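Local atomic coordinates of TCP pilus virulence regulatory protein (Vibrio cholerae, PDB entry 4MLO), a protein that probably binds DNA as an AraC-family transcriptional activator of virulence genes, such as those of the TCP pilus, and holds a fatty acid in a pocket. Residues A[30-35]-A[146-151]. Numbering follows the deposited sequence.
Sequences YKMFWI and VFFSGF. With PAM (palmitoleic acid), chain E.
Met32 sets out with CG anti to its own carbonyl carbon (chi1 -59°), runs on extended through chi2 and bends only at chi3 (68°), which turns CE aside from the line of the chain and gives sulfur and methyl different aromatic partners. At the rim of the Phe148 ring, Met32 SD lies 3.8 Å from Phe148 CE1. Met32 SD is 5.2 Å from the centroid of the Phe148 ring and 89° off the ring normal, a Met-aromatic contact made in the plane of the ring. Met32 CE instead meets the Phe151 ring obliquely, coming within 3.6 Å of Phe151 CE2. The two phenylalanines stand three residues apart on helix 141-159, and their different first torsions, anti to the carbonyl carbon in Phe148 and anti to the backbone N in Phe151, send both rings toward the strand. Between segments 30-35 and 146-151 the contact rests on this one thioether, which packs helix 141-159 against strand 31-35, the middle strand of a five-stranded antiparallel sheet in the cupin-like N-terminal domain. Backbone bonds to Ile84 and to Leu61 and Ile59 fix the strand between its neighbours, while Phe7 and Phe90 pack on Phe148 and Trp117 meets Phe151 edge-to-face. Met32 faces the helix, whereas the residues flanking it serve the ligand pocket. Lys31 NZ, also bonded to Thr85 OG1, donates to O2 of palmitoleic acid at 2.9 Å, an interaction that would favour a carboxylate; Lys230 and Tyr12 bind the fatty acid as well. Phe33 lays one ring face against the acyl chain, palmitoleic acid C7 sitting 3.5 Å from Phe33 CD1 and displaced toward the rim.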
loop_
_atom_site.group_PDB
_atom_site.type_symbol
_atom_site.label_atom_id
_atom_site.label_comp_id
_atom_site.label_asym_id
_atom_site.label_seq_id
_atom_site.Cartn_x
_atom_site.Cartn_y
_atom_site.Cartn_z
ATOM N N TYR A 30 -0.735 -2.048 4.854
ATOM C CA TYR A 30 0.070 -3.056 4.173
ATOM C C TYR A 30 -0.715 -3.655 3.016
ATOM O O TYR A 30 -1.910 -3.918 3.144
ATOM C CB TYR A 30 0.497 -4.172 5.132
ATOM C CG TYR A 30 1.457 -3.691 6.153
ATOM C CD1 TYR A 30 1.018 -3.289 7.402
ATOM C CD2 TYR A 30 2.804 -3.574 5.852
ATOM C CE1 TYR A 30 1.931 -2.788 8.358
ATOM C CE2 TYR A 30 3.719 -3.097 6.795
ATOM C CZ TYR A 30 3.263 -2.707 8.035
ATOM O OH TYR A 30 4.151 -2.220 8.957
ATOM N N LYS A 31 -0.047 -3.818 1.863
ATOM C CA LYS A 31 -0.704 -4.327 0.654
ATOM C C LYS A 31 0.090 -5.462 0.035
ATOM O O LYS A 31 1.315 -5.506 0.106
ATOM C CB LYS A 31 -0.901 -3.222 -0.411
ATOM C CG LYS A 31 -2.018 -2.273 -0.040
ATOM C CD LYS A 31 -2.199 -1.188 -1.051
ATOM C CE LYS A 31 -3.082 -0.105 -0.500
ATOM N NZ LYS A 31 -4.497 -0.525 -0.548
ATOM N N MET A 32 -0.631 -6.373 -0.616
ATOM C CA MET A 32 -0.024 -7.442 -1.387
ATOM C C MET A 32 -0.779 -7.497 -2.703
ATOM O O MET A 32 -1.998 -7.306 -2.717
ATOM C CB MET A 32 -0.102 -8.783 -0.657
ATOM C CG MET A 32 0.585 -8.775 0.700
ATOM S SD MET A 32 0.242 -10.262 1.716
ATOM C CE MET A 32 1.101 -11.500 0.766
ATOM N N PHE A 33 -0.067 -7.690 -3.814
ATOM C CA PHE A 33 -0.791 -7.844 -5.072
ATOM C C PHE A 33 -0.066 -8.811 -5.994
ATOM O O PHE A 33 1.116 -9.113 -5.821
ATOM C CB PHE A 33 -1.050 -6.492 -5.774
ATOM C CG PHE A 33 0.160 -5.832 -6.377
ATOM C CD1 PHE A 33 0.834 -4.834 -5.687
ATOM C CD2 PHE A 33 0.589 -6.154 -7.666
ATOM C CE1 PHE A 33 1.924 -4.188 -6.250
ATOM C CE2 PHE A 33 1.682 -5.506 -8.243
ATOM C CZ PHE A 33 2.351 -4.524 -7.532
ATOM N N TRP A 34 -0.827 -9.339 -6.954
ATOM C CA TRP A 34 -0.305 -10.282 -7.938
ATOM C C TRP A 34 -1.295 -10.386 -9.085
ATOM O O TRP A 34 -2.483 -10.090 -8.938
ATOM C CB TRP A 34 -0.055 -11.665 -7.329
ATOM C CG TRP A 34 -1.299 -12.346 -6.888
ATOM C CD1 TRP A 34 -2.020 -13.261 -7.594
ATOM C CD2 TRP A 34 -1.986 -12.173 -5.639
ATOM N NE1 TRP A 34 -3.122 -13.652 -6.870
ATOM C CE2 TRP A 34 -3.115 -13.010 -5.664
ATOM C CE3 TRP A 34 -1.762 -11.378 -4.509
ATOM C CZ2 TRP A 34 -4.010 -13.089 -4.601
ATOM C CZ3 TRP A 34 -2.655 -11.461 -3.454
ATOM C CH2 TRP A 34 -3.772 -12.306 -3.516
ATOM N N ILE A 35 -0.784 -10.827 -10.232
ATOM C CA ILE A 35 -1.588 -11.017 -11.434
ATOM C C ILE A 35 -2.071 -12.463 -11.481
ATOM O O ILE A 35 -1.452 -13.365 -10.900
ATOM C CB ILE A 35 -0.769 -10.632 -12.688
ATOM C CG1 ILE A 35 0.412 -11.589 -12.902
ATOM C CG2 ILE A 35 -0.287 -9.173 -12.584
ATOM C CD1 ILE A 35 1.234 -11.301 -14.157
ATOM N N VAL A 146 -1.046 -17.533 11.660
ATOM C CA VAL A 146 0.151 -18.341 11.446
ATOM C C VAL A 146 0.620 -18.215 10.005
ATOM O O VAL A 146 1.825 -18.080 9.740
ATOM C CB VAL A 146 -0.120 -19.813 11.826
ATOM C CG1 VAL A 146 1.056 -20.702 11.441
ATOM C CG2 VAL A 146 -0.385 -19.920 13.323
ATOM N N PHE A 147 -0.313 -18.267 9.052
ATOM C CA PHE A 147 0.062 -18.165 7.638
ATOM C C PHE A 147 0.767 -16.841 7.343
ATOM O O PHE A 147 1.867 -16.820 6.767
ATOM C CB PHE A 147 -1.171 -18.313 6.754
ATOM C CG PHE A 147 -0.867 -18.191 5.289
ATOM C CD1 PHE A 147 -0.490 -19.298 4.564
ATOM C CD2 PHE A 147 -0.911 -16.969 4.652
ATOM C CE1 PHE A 147 -0.191 -19.196 3.224
ATOM C CE2 PHE A 147 -0.608 -16.866 3.318
ATOM C CZ PHE A 147 -0.247 -17.992 2.610
ATOM N N PHE A 148 0.162 -15.723 7.758
ATOM C CA PHE A 148 0.693 -14.408 7.409
ATOM C C PHE A 148 1.931 -14.036 8.222
ATOM O O PHE A 148 2.841 -13.399 7.681
ATOM C CB PHE A 148 -0.396 -13.357 7.547
ATOM C CG PHE A 148 -1.289 -13.282 6.350
ATOM C CD1 PHE A 148 -0.904 -12.547 5.239
ATOM C CD2 PHE A 148 -2.486 -13.977 6.315
ATOM C CE1 PHE A 148 -1.733 -12.470 4.109
ATOM C CE2 PHE A 148 -3.320 -13.914 5.184
ATOM C CZ PHE A 148 -2.942 -13.165 4.088
ATOM N N SER A 149 2.022 -14.426 9.501
ATOM C CA SER A 149 3.278 -14.197 10.203
ATOM C C SER A 149 4.413 -14.997 9.567
ATOM O O SER A 149 5.522 -14.479 9.394
ATOM C CB SER A 149 3.135 -14.518 11.701
ATOM O OG SER A 149 2.703 -15.841 11.911
ATOM N N GLY A 150 4.164 -16.255 9.196
ATOM C CA GLY A 150 5.213 -17.040 8.562
ATOM C C GLY A 150 5.579 -16.509 7.185
ATOM O O GLY A 150 6.751 -16.514 6.795
ATOM N N PHE A 151 4.583 -16.032 6.438
ATOM C CA PHE A 151 4.831 -15.473 5.106
ATOM C C PHE A 151 5.699 -14.220 5.200
ATOM O O PHE A 151 6.726 -14.099 4.520
ATOM C CB PHE A 151 3.499 -15.161 4.423
ATOM C CG PHE A 151 3.616 -14.911 2.935
ATOM C CD1 PHE A 151 3.444 -15.939 2.036
ATOM C CD2 PHE A 151 3.930 -13.665 2.451
ATOM C CE1 PHE A 151 3.566 -15.707 0.675
ATOM C CE2 PHE A 151 4.059 -13.444 1.103
ATOM C CZ PHE A 151 3.879 -14.467 0.224
HETATM C C1 PAM E . -5.665 0.325 -4.210
HETATM O O1 PAM E . -6.429 -0.647 -4.456
HETATM O O2 PAM E . -5.352 0.629 -3.035
HETATM C C2 PAM E . -5.125 1.171 -5.330
HETATM C C3 PAM E . -3.588 1.187 -5.349
HETATM C C4 PAM E . -3.061 -0.234 -5.535
HETATM C C5 PAM E . -1.541 -0.290 -5.637
HETATM C C6 PAM E . -1.044 -1.734 -5.663
HETATM C C7 PAM E . -1.544 -2.516 -6.878
HETATM C C8 PAM E . -0.910 -2.001 -8.159
HETATM C C9 PAM E . -1.445 -2.713 -9.398
HETATM C C10 PAM E . -2.651 -2.479 -9.928
HETATM C C11 PAM E . -3.639 -1.499 -9.316
HETATM C C12 PAM E . -4.534 -0.820 -10.353
HETATM C C13 PAM E . -5.209 0.377 -9.680
HETATM C C14 PAM E . -5.763 1.423 -10.627
HETATM C C15 PAM E . -4.692 1.994 -11.548
HETATM C C16 PAM E . -5.042 3.379 -12.030
#